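Local coordinates for protein fimbrium subunit Fim1C (Bacteroides vulgatus, PDB 4QB7) that probably serves as a component of the fimbrium tip, in filamentous cell-surface appendages that mediate cell adhesion and biofilm formation, at residues Ile138-Thr146 / Tyr208-Glu216; Leu193-Asn204 / Ala222-Ser232. All blocks are in the same frame, centred on the assembly; numbering follows the deposited sequence.

Contact 1: residues Ile138-Thr146 / Tyr208-Glu216; sequences IDLVTDCHT and YKFDNDTWE. With SO4 (sulfate ion), chain N.
Leu140 begins the contact by sending CD2 obliquely onto the indole of Trp215, 3.8 Å from CH2; the indole NE1 donates a hydrogen bond to Val167 O, and CB of Tyr208 lies over one indole face, toward the rim. Thr142 divides its two branches. CG2 lies against the phenol of Tyr208, 3.6 Å from CE2, while OG1 comes within 2.9 Å of Tyr208 OH. A water joins OG1 of Thr142 to OD1 of Asp213, the same oxygen that accepts from Tyr208 OH at 2.6 Å, on its anti side. With CG anti to the backbone N (chi1 172°), the phenol of Tyr208 reaches across the hairpin to that carboxylate, and its CE2 edge stands over the centre of the Phe210 ring. A phenylalanine at Tyr208 would probably leave Asp213 without this donor and Thr142 OG1 without its hydroxyl neighbour. Beyond Thr142, Asp143 O approaches the edge of Phe210, and Cys144 wedges in, CB 3.5 Å from Phe210 O and SG 3.7 Å from Asp213 CB. Lys321 forms a salt bridge with Asp213 OD1. The turn carries a G1 beta bulge, Asp213 and Thr214 both facing Lys209, and the whole exemplifies beta-sandwich packing: a hairpin of one sheet laid on strand 141-143 of another.

Contact 2: residues Leu193-Asn204 / Ala222-Ser232; sequences LKLDPGSTTLYN and ASYFSTEQDLS. With SO4 (sulfate ion), chain Q.
Leu195 and Gln229 form a hydrogen-bonded antiparallel pair, each backbone N donating to the other's O at 2.8 Å. The neighbouring pair, Lys194 and Asp230, is non-hydrogen-bonded, and beyond it Leu231 N donates to Leu193 O. At the far end Phe225 N donates to Leu202 O. Two aromatic faces are filled by aliphatic carbons: Thr200 CA sits 3.6 Å from the centroid of the Tyr224 ring, and Asn204 CB 3.6 Å from that of Phe225, both CH-pi contacts close to the ring normal. Tyr203 lies alongside Tyr224, with the ring planes 32° apart, and Tyr203 OH donates to a sulfate oxygen. Pro197 CG packs on Phe225 CB. In the second shell, one water links Pro197 O, Leu202 N and Phe225 O where the strands part. Asp230 OD1 accepts from Ser232 N, closing an Asx turn, and from Ser232 OG, which itself accepts from Leu193 N. Lys194 NZ and Glu228 OE1 form a long salt bridge, 3.9 Å, and a water bridges the same two atoms. Asp196 OD2 lies near Glu228 OE2, a like-charge approach that Lys288, salt-bridged to Glu228, probably eases; backbone bonds and apolar packing seem to do most of the joining.

From the N terminus, segment 138-146 comes first and meets 208-216 after 61 intervening residues, which contact 1 closes into a loop. Segment 193-204 falls within that loop, and its partner 222-232 follows only after the hairpin, so contact 2 closes a shorter loop of 17 residues and the two contacts cross along the chain. Strand 203-209 serves both: its start pairs in contact 2, its end packs in contact 1. The centres lie about 23 Å apart, yet they meet where Glu216 C approaches Tyr203 CE2 at 4.2 Å. Together they connect the sheet holding strand 141-143, the sheet around 203-209, and the sheet of strand 186-196.

Contact 1: residues Ile138-Thr146 / Tyr208-Glu216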
loop_
_atom_site.group_PDB
_atom_site.type_symbol
_atom_site.label_atom_id
_atom_site.label_comp_id
_atom_site.label_asym_id
_atom_site.label_seq_id
_atom_site.Cartn_x
_atom_site.Cartn_y
_atom_site.Cartn_z
ATOM N N ILE A 138 -2.212 -6.420 -0.163
ATOM C CA ILE A 138 -0.781 -6.643 -0.145
ATOM C C ILE A 138 -0.031 -5.312 -0.064
ATOM O O ILE A 138 -0.340 -4.375 -0.800
ATOM C CB ILE A 138 -0.413 -7.443 -1.426
ATOM C CG1 ILE A 138 -1.139 -8.822 -1.517
ATOM C CG2 ILE A 138 1.092 -7.533 -1.660
ATOM C CD1 ILE A 138 -1.027 -9.756 -0.333
ATOM N N ASP A 139 0.959 -5.231 0.839
ATOM C CA ASP A 139 1.852 -4.072 0.944
ATOM C C ASP A 139 3.070 -4.429 0.079
ATOM O O ASP A 139 4.041 -5.013 0.575
ATOM C CB ASP A 139 2.197 -3.772 2.415
ATOM C CG ASP A 139 3.214 -2.669 2.652
ATOM O OD1 ASP A 139 3.469 -1.879 1.708
ATOM O OD2 ASP A 139 3.762 -2.593 3.794
ATOM N N LEU A 140 2.957 -4.168 -1.249
ATOM C CA LEU A 140 3.976 -4.482 -2.240
ATOM C C LEU A 140 5.185 -3.594 -2.056
ATOM O O LEU A 140 5.080 -2.369 -2.150
ATOM C CB LEU A 140 3.423 -4.355 -3.677
ATOM C CG LEU A 140 4.408 -4.669 -4.826
ATOM C CD1 LEU A 140 4.756 -6.148 -4.880
ATOM C CD2 LEU A 140 3.887 -4.159 -6.154
ATOM N N VAL A 141 6.341 -4.225 -1.801
ATOM C CA VAL A 141 7.604 -3.521 -1.624
ATOM C C VAL A 141 8.559 -3.966 -2.715
ATOM O O VAL A 141 8.496 -5.107 -3.179
ATOM C CB VAL A 141 8.230 -3.651 -0.200
ATOM C CG1 VAL A 141 7.335 -3.060 0.867
ATOM C CG2 VAL A 141 8.608 -5.078 0.143
ATOM N N THR A 142 9.411 -3.064 -3.174
ATOM C CA THR A 142 10.389 -3.433 -4.197
ATOM C C THR A 142 11.723 -2.832 -3.876
ATOM O O THR A 142 11.830 -1.906 -3.072
ATOM C CB THR A 142 9.988 -3.029 -5.626
ATOM O OG1 THR A 142 10.217 -1.620 -5.781
ATOM C CG2 THR A 142 8.574 -3.432 -5.988
ATOM N N ASP A 143 12.732 -3.344 -4.548
ATOM C CA ASP A 143 14.081 -2.870 -4.445
ATOM C C ASP A 143 14.700 -2.810 -5.835
ATOM O O ASP A 143 14.897 -3.843 -6.468
ATOM C CB ASP A 143 14.899 -3.765 -3.508
ATOM C CG ASP A 143 16.290 -3.237 -3.257
ATOM O OD1 ASP A 143 16.665 -2.226 -3.892
ATOM O OD2 ASP A 143 17.016 -3.850 -2.460
ATOM N N CYS A 144 14.986 -1.592 -6.298
ATOM C CA CYS A 144 15.665 -1.326 -7.556
ATOM C C CYS A 144 16.694 -0.184 -7.363
ATOM O O CYS A 144 16.997 0.553 -8.302
ATOM C CB CYS A 144 14.680 -1.043 -8.688
ATOM S SG CYS A 144 13.615 0.394 -8.424
ATOM N N HIS A 145 17.287 -0.094 -6.141
ATOM C CA HIS A 145 18.299 0.920 -5.849
ATOM C C HIS A 145 19.644 0.492 -6.499
ATOM O O HIS A 145 19.897 -0.704 -6.717
ATOM C CB HIS A 145 18.385 1.296 -4.338
ATOM C CG HIS A 145 19.103 0.358 -3.412
ATOM N ND1 HIS A 145 18.609 -0.909 -3.123
ATOM C CD2 HIS A 145 20.169 0.592 -2.609
ATOM C CE1 HIS A 145 19.427 -1.431 -2.221
ATOM N NE2 HIS A 145 20.372 -0.561 -1.865
ATOM N N THR A 146 20.432 1.504 -6.915
ATOM C CA THR A 146 21.669 1.369 -7.686
ATOM C C THR A 146 22.781 0.666 -6.904
ATOM O O THR A 146 23.635 0.038 -7.517
ATOM C CB THR A 146 22.120 2.740 -8.228
ATOM O OG1 THR A 146 22.502 3.582 -7.144
ATOM C CG2 THR A 146 21.023 3.444 -9.030
ATOM N N TYR A 208 4.229 -2.303 -12.788
ATOM C CA TYR A 208 5.297 -1.614 -12.065
ATOM C C TYR A 208 6.598 -1.932 -12.785
ATOM O O TYR A 208 6.919 -3.106 -12.998
ATOM C CB TYR A 208 5.362 -2.024 -10.571
ATOM C CG TYR A 208 6.583 -1.477 -9.860
ATOM C CD1 TYR A 208 6.599 -0.178 -9.346
ATOM C CD2 TYR A 208 7.736 -2.246 -9.717
ATOM C CE1 TYR A 208 7.744 0.346 -8.738
ATOM C CE2 TYR A 208 8.893 -1.723 -9.136
ATOM C CZ TYR A 208 8.894 -0.430 -8.652
ATOM O OH TYR A 208 10.049 0.049 -8.092
ATOM N N LYS A 209 7.346 -0.887 -13.148
ATOM C CA LYS A 209 8.593 -0.998 -13.881
ATOM C C LYS A 209 9.776 -0.770 -12.963
ATOM O O LYS A 209 9.890 0.293 -12.343
ATOM C CB LYS A 209 8.620 0.025 -15.032
ATOM C CG LYS A 209 7.584 -0.156 -16.130
ATOM C CD LYS A 209 8.038 0.664 -17.324
ATOM C CE LYS A 209 7.332 1.986 -17.593
ATOM N NZ LYS A 209 7.112 2.839 -16.397
ATOM N N PHE A 210 10.683 -1.761 -12.895
ATOM C CA PHE A 210 11.888 -1.674 -12.085
ATOM C C PHE A 210 12.927 -0.747 -12.726
ATOM O O PHE A 210 13.842 -0.302 -12.036
ATOM C CB PHE A 210 12.484 -3.064 -11.881
ATOM C CG PHE A 210 11.832 -3.872 -10.792
ATOM C CD1 PHE A 210 10.670 -4.581 -11.034
ATOM C CD2 PHE A 210 12.402 -3.955 -9.530
ATOM C CE1 PHE A 210 10.102 -5.372 -10.037
ATOM C CE2 PHE A 210 11.820 -4.732 -8.533
ATOM C CZ PHE A 210 10.679 -5.441 -8.796
ATOM N N ASP A 211 12.814 -0.475 -14.045
ATOM C CA ASP A 211 13.766 0.402 -14.710
ATOM C C ASP A 211 13.744 1.833 -14.129
ATOM O O ASP A 211 14.802 2.404 -13.929
ATOM C CB ASP A 211 13.533 0.443 -16.224
ATOM C CG ASP A 211 14.758 0.944 -16.994
ATOM O OD1 ASP A 211 15.856 0.263 -16.919
ATOM O OD2 ASP A 211 14.645 2.013 -17.659
ATOM N N ASN A 212 12.568 2.410 -13.851
ATOM C CA ASN A 212 12.524 3.782 -13.343
ATOM C C ASN A 212 11.643 3.940 -12.081
ATOM O O ASN A 212 11.330 5.085 -11.695
ATOM C CB ASN A 212 12.046 4.733 -14.443
ATOM C CG ASN A 212 10.727 4.352 -15.034
ATOM O OD1 ASN A 212 10.158 3.298 -14.729
ATOM N ND2 ASN A 212 10.256 5.169 -15.956
ATOM N N ASP A 213 11.259 2.805 -11.455
ATOM C CA ASP A 213 10.469 2.780 -10.232
ATOM C C ASP A 213 9.127 3.576 -10.407
ATOM O O ASP A 213 8.806 4.485 -9.641
ATOM C CB ASP A 213 11.331 3.290 -9.054
ATOM C CG ASP A 213 10.658 3.451 -7.712
ATOM O OD1 ASP A 213 9.876 2.562 -7.333
ATOM O OD2 ASP A 213 10.915 4.471 -7.045
ATOM N N THR A 214 8.370 3.232 -11.452
ATOM C CA THR A 214 7.088 3.850 -11.754
ATOM C C THR A 214 6.088 2.806 -12.189
ATOM O O THR A 214 6.454 1.735 -12.687
ATOM C CB THR A 214 7.173 4.954 -12.859
ATOM O OG1 THR A 214 7.493 4.377 -14.108
ATOM C CG2 THR A 214 8.111 6.093 -12.538
ATOM N N TRP A 215 4.805 3.157 -12.013
ATOM C CA TRP A 215 3.615 2.430 -12.421
ATOM C C TRP A 215 3.082 2.972 -13.739
ATOM O O TRP A 215 3.084 4.189 -13.982
ATOM C CB TRP A 215 2.514 2.589 -11.362
ATOM C CG TRP A 215 2.755 1.843 -10.094
ATOM C CD1 TRP A 215 3.274 2.341 -8.939
ATOM C CD2 TRP A 215 2.457 0.460 -9.842
ATOM N NE1 TRP A 215 3.287 1.363 -7.969
ATOM C CE2 TRP A 215 2.803 0.196 -8.502
ATOM C CE3 TRP A 215 1.908 -0.576 -10.614
ATOM C CZ2 TRP A 215 2.602 -1.053 -7.912
ATOM C CZ3 TRP A 215 1.717 -1.818 -10.030
ATOM C CH2 TRP A 215 2.070 -2.049 -8.700
ATOM N N GLU A 216 2.570 2.073 -14.563
ATOM C CA GLU A 216 1.898 2.420 -15.804
ATOM C C GLU A 216 0.648 1.514 -15.948
ATOM O O GLU A 216 0.513 0.544 -15.205
ATOM C CB GLU A 216 2.848 2.351 -16.998
ATOM C CG GLU A 216 3.483 0.996 -17.221
ATOM C CD GLU A 216 4.098 0.827 -18.594
ATOM O OE1 GLU A 216 4.773 1.774 -19.056
ATOM O OE2 GLU A 216 3.892 -0.241 -19.215
HETATM S S SO4 N . 19.582 4.778 -5.233
HETATM O O1 SO4 N . 18.537 5.023 -4.231
HETATM O O2 SO4 N . 18.945 4.210 -6.422
HETATM O O3 SO4 N . 20.203 6.046 -5.616
HETATM O O4 SO4 N . 20.624 3.877 -4.654
HETATM O O HOH W 1 11.391 0.945 -5.133
#

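Contact 2: residues Leu193-Asn204 / Ala222-Ser232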
loop_
_atom_site.group_PDB
_atom_site.type_symbol
_atom_site.label_atom_id
_atom_site.label_comp_id
_atom_site.label_asym_id
_atom_site.label_seq_id
_atom_site.Cartn_x
_atom_site.Cartn_y
_atom_site.Cartn_z
ATOM N N LEU A 193 -18.964 3.912 5.148
ATOM C CA LEU A 193 -17.976 4.625 4.350
ATOM C C LEU A 193 -17.721 3.859 3.058
ATOM O O LEU A 193 -17.539 2.642 3.083
ATOM C CB LEU A 193 -16.656 4.828 5.124
ATOM C CG LEU A 193 -15.630 5.755 4.471
ATOM C CD1 LEU A 193 -15.976 7.207 4.677
ATOM C CD2 LEU A 193 -14.290 5.517 5.024
ATOM N N LYS A 194 -17.746 4.583 1.933
ATOM C CA LYS A 194 -17.460 4.070 0.600
ATOM C C LYS A 194 -16.408 4.956 -0.054
ATOM O O LYS A 194 -16.371 6.160 0.225
ATOM C CB LYS A 194 -18.729 4.036 -0.281
ATOM C CG LYS A 194 -19.745 2.976 0.059
ATOM C CD LYS A 194 -20.928 3.118 -0.837
ATOM C CE LYS A 194 -22.013 2.109 -0.572
ATOM N NZ LYS A 194 -22.522 1.514 -1.844
ATOM N N LEU A 195 -15.561 4.374 -0.917
ATOM C CA LEU A 195 -14.631 5.147 -1.734
ATOM C C LEU A 195 -15.222 5.238 -3.138
ATOM O O LEU A 195 -15.599 4.214 -3.718
ATOM C CB LEU A 195 -13.206 4.546 -1.759
ATOM C CG LEU A 195 -12.234 5.193 -2.758
ATOM C CD1 LEU A 195 -11.725 6.563 -2.256
ATOM C CD2 LEU A 195 -11.105 4.251 -3.103
ATOM N N ASP A 196 -15.382 6.462 -3.649
ATOM C CA ASP A 196 -15.874 6.725 -5.009
ATOM C C ASP A 196 -14.641 6.967 -5.904
ATOM O O ASP A 196 -14.040 8.047 -5.839
ATOM C CB ASP A 196 -16.852 7.911 -5.022
ATOM C CG ASP A 196 -17.539 8.177 -6.349
ATOM O OD1 ASP A 196 -17.219 7.477 -7.344
ATOM O OD2 ASP A 196 -18.403 9.076 -6.397
ATOM N N PRO A 197 -14.202 5.955 -6.682
ATOM C CA PRO A 197 -12.957 6.104 -7.458
ATOM C C PRO A 197 -13.098 6.785 -8.819
ATOM O O PRO A 197 -12.137 6.845 -9.579
ATOM C CB PRO A 197 -12.524 4.649 -7.656
ATOM C CG PRO A 197 -13.799 3.907 -7.759
ATOM C CD PRO A 197 -14.756 4.595 -6.832
ATOM N N GLY A 198 -14.281 7.282 -9.127
ATOM C CA GLY A 198 -14.532 7.845 -10.438
ATOM C C GLY A 198 -14.699 6.697 -11.414
ATOM O O GLY A 198 -15.225 5.641 -11.035
ATOM N N SER A 199 -14.226 6.878 -12.663
ATOM C CA SER A 199 -14.319 5.862 -13.699
ATOM C C SER A 199 -12.980 5.607 -14.404
ATOM O O SER A 199 -12.756 4.475 -14.845
ATOM C CB SER A 199 -15.383 6.238 -14.722
ATOM O OG SER A 199 -15.305 7.600 -15.111
ATOM N N THR A 200 -12.100 6.632 -14.529
ATOM C CA THR A 200 -10.812 6.446 -15.227
ATOM C C THR A 200 -9.631 7.052 -14.435
ATOM O O THR A 200 -8.708 7.586 -15.049
ATOM C CB THR A 200 -10.878 7.034 -16.675
ATOM O OG1 THR A 200 -11.375 8.379 -16.651
ATOM C CG2 THR A 200 -11.716 6.198 -17.621
ATOM N N THR A 201 -9.610 6.891 -13.093
ATOM C CA THR A 201 -8.587 7.497 -12.235
ATOM C C THR A 201 -7.739 6.485 -11.459
ATOM O O THR A 201 -6.522 6.582 -11.497
ATOM C CB THR A 201 -9.276 8.476 -11.244
ATOM O OG1 THR A 201 -10.055 9.421 -11.978
ATOM C CG2 THR A 201 -8.295 9.213 -10.349
ATOM N N LEU A 202 -8.377 5.579 -10.713
ATOM C CA LEU A 202 -7.745 4.613 -9.820
ATOM C C LEU A 202 -7.647 3.229 -10.449
ATOM O O LEU A 202 -8.671 2.588 -10.688
ATOM C CB LEU A 202 -8.529 4.542 -8.486
ATOM C CG LEU A 202 -7.864 3.812 -7.321
ATOM C CD1 LEU A 202 -6.577 4.504 -6.893
ATOM C CD2 LEU A 202 -8.796 3.700 -6.147
ATOM N N TYR A 203 -6.408 2.749 -10.661
ATOM C CA TYR A 203 -6.178 1.426 -11.228
ATOM C C TYR A 203 -6.472 0.343 -10.218
ATOM O O TYR A 203 -6.126 0.492 -9.034
ATOM C CB TYR A 203 -4.702 1.247 -11.677
ATOM C CG TYR A 203 -4.216 2.126 -12.806
ATOM C CD1 TYR A 203 -5.032 2.413 -13.893
ATOM C CD2 TYR A 203 -2.903 2.593 -12.836
ATOM C CE1 TYR A 203 -4.586 3.209 -14.943
ATOM C CE2 TYR A 203 -2.447 3.404 -13.880
ATOM C CZ TYR A 203 -3.296 3.707 -14.929
ATOM O OH TYR A 203 -2.887 4.504 -15.969
ATOM N N ASN A 204 -7.025 -0.786 -10.691
ATOM C CA ASN A 204 -7.177 -1.945 -9.821
ATOM C C ASN A 204 -6.123 -2.966 -10.237
ATOM O O ASN A 204 -5.777 -3.843 -9.460
ATOM C CB ASN A 204 -8.589 -2.518 -9.840
ATOM C CG ASN A 204 -8.944 -3.205 -11.108
ATOM O OD1 ASN A 204 -8.712 -2.700 -12.198
ATOM N ND2 ASN A 204 -9.432 -4.415 -10.982
ATOM N N ALA A 222 -6.315 -0.103 -20.043
ATOM C CA ALA A 222 -6.192 0.184 -18.618
ATOM C C ALA A 222 -7.318 -0.463 -17.832
ATOM O O ALA A 222 -8.446 -0.549 -18.336
ATOM C CB ALA A 222 -6.197 1.683 -18.389
ATOM N N SER A 223 -7.006 -0.942 -16.606
ATOM C CA SER A 223 -7.968 -1.584 -15.712
ATOM C C SER A 223 -8.189 -0.691 -14.521
ATOM O O SER A 223 -7.250 -0.380 -13.804
ATOM C CB SER A 223 -7.475 -2.963 -15.292
ATOM O OG SER A 223 -8.512 -3.733 -14.708
ATOM N N TYR A 224 -9.429 -0.247 -14.318
ATOM C CA TYR A 224 -9.756 0.671 -13.244
ATOM C C TYR A 224 -10.750 0.151 -12.261
ATOM O O TYR A 224 -11.534 -0.739 -12.586
ATOM C CB TYR A 224 -10.408 1.923 -13.848
ATOM C CG TYR A 224 -9.542 2.737 -14.769
ATOM C CD1 TYR A 224 -8.584 3.609 -14.264
ATOM C CD2 TYR A 224 -9.746 2.717 -16.143
ATOM C CE1 TYR A 224 -7.782 4.370 -15.111
ATOM C CE2 TYR A 224 -8.955 3.480 -17.002
ATOM C CZ TYR A 224 -7.969 4.304 -16.481
ATOM O OH TYR A 224 -7.191 5.076 -17.309
ATOM N N PHE A 225 -10.786 0.787 -11.076
ATOM C CA PHE A 225 -11.886 0.738 -10.126
ATOM C C PHE A 225 -12.870 1.754 -10.732
ATOM O O PHE A 225 -12.458 2.902 -10.968
ATOM C CB PHE A 225 -11.439 1.136 -8.709
ATOM C CG PHE A 225 -10.742 0.084 -7.898
ATOM C CD1 PHE A 225 -11.437 -1.024 -7.420
ATOM C CD2 PHE A 225 -9.419 0.251 -7.508
ATOM C CE1 PHE A 225 -10.797 -1.984 -6.631
ATOM C CE2 PHE A 225 -8.783 -0.705 -6.714
ATOM C CZ PHE A 225 -9.479 -1.815 -6.278
ATOM N N SER A 226 -14.093 1.339 -11.108
ATOM C CA SER A 226 -15.021 2.264 -11.773
ATOM C C SER A 226 -16.374 2.301 -11.089
ATOM O O SER A 226 -17.320 2.921 -11.596
ATOM C CB SER A 226 -15.175 1.892 -13.244
ATOM O OG SER A 226 -15.718 0.592 -13.410
ATOM N N THR A 227 -16.474 1.646 -9.932
ATOM C CA THR A 227 -17.704 1.582 -9.130
ATOM C C THR A 227 -17.358 1.911 -7.695
ATOM O O THR A 227 -16.202 1.740 -7.303
ATOM C CB THR A 227 -18.345 0.181 -9.238
ATOM O OG1 THR A 227 -17.394 -0.813 -8.814
ATOM C CG2 THR A 227 -18.851 -0.132 -10.642
ATOM N N GLU A 228 -18.351 2.351 -6.891
ATOM C CA GLU A 228 -18.141 2.659 -5.469
ATOM C C GLU A 228 -17.658 1.430 -4.727
ATOM O O GLU A 228 -18.111 0.311 -5.002
ATOM C CB GLU A 228 -19.405 3.213 -4.843
ATOM C CG GLU A 228 -19.648 4.645 -5.274
ATOM C CD GLU A 228 -20.858 5.319 -4.677
ATOM O OE1 GLU A 228 -21.689 4.628 -4.045
ATOM O OE2 GLU A 228 -20.990 6.546 -4.883
ATOM N N GLN A 229 -16.664 1.622 -3.873
ATOM C CA GLN A 229 -16.051 0.524 -3.122
ATOM C C GLN A 229 -16.452 0.657 -1.698
ATOM O O GLN A 229 -16.113 1.666 -1.082
ATOM C CB GLN A 229 -14.510 0.540 -3.281
ATOM C CG GLN A 229 -14.027 0.411 -4.738
ATOM C CD GLN A 229 -14.405 -0.906 -5.386
ATOM O OE1 GLN A 229 -14.223 -1.996 -4.818
ATOM N NE2 GLN A 229 -14.955 -0.830 -6.593
ATOM N N ASP A 230 -17.224 -0.323 -1.176
ATOM C CA ASP A 230 -17.728 -0.285 0.197
ATOM C C ASP A 230 -16.664 -0.681 1.201
ATOM O O ASP A 230 -16.154 -1.811 1.174
ATOM C CB ASP A 230 -18.975 -1.162 0.381
ATOM C CG ASP A 230 -19.841 -0.776 1.581
ATOM O OD1 ASP A 230 -19.436 0.136 2.353
ATOM O OD2 ASP A 230 -20.932 -1.372 1.742
ATOM N N LEU A 231 -16.366 0.265 2.118
ATOM C CA LEU A 231 -15.379 0.124 3.187
ATOM C C LEU A 231 -16.037 -0.030 4.560
ATOM O O LEU A 231 -15.329 -0.073 5.558
ATOM C CB LEU A 231 -14.458 1.371 3.219
ATOM C CG LEU A 231 -13.670 1.746 1.978
ATOM C CD1 LEU A 231 -12.983 3.044 2.200
ATOM C CD2 LEU A 231 -12.622 0.698 1.663
ATOM N N SER A 232 -17.371 -0.091 4.630
ATOM C CA SER A 232 -18.130 -0.150 5.895
ATOM C C SER A 232 -17.713 -1.283 6.820
ATOM O O SER A 232 -17.621 -1.056 8.035
ATOM C CB SER A 232 -19.630 -0.238 5.639
ATOM O OG SER A 232 -20.048 0.890 4.890
HETATM S S SO4 Q . 0.150 5.513 -17.678
HETATM O O1 SO4 Q . -0.437 6.856 -17.814
HETATM O O2 SO4 Q . -0.236 4.659 -18.813
HETATM O O3 SO4 Q . 1.611 5.633 -17.629
HETATM O O4 SO4 Q . -0.321 4.932 -16.426
HETATM O O HOH W 2 -22.937 2.255 -4.654
HETATM O O HOH W 3 -11.114 5.336 -11.258
#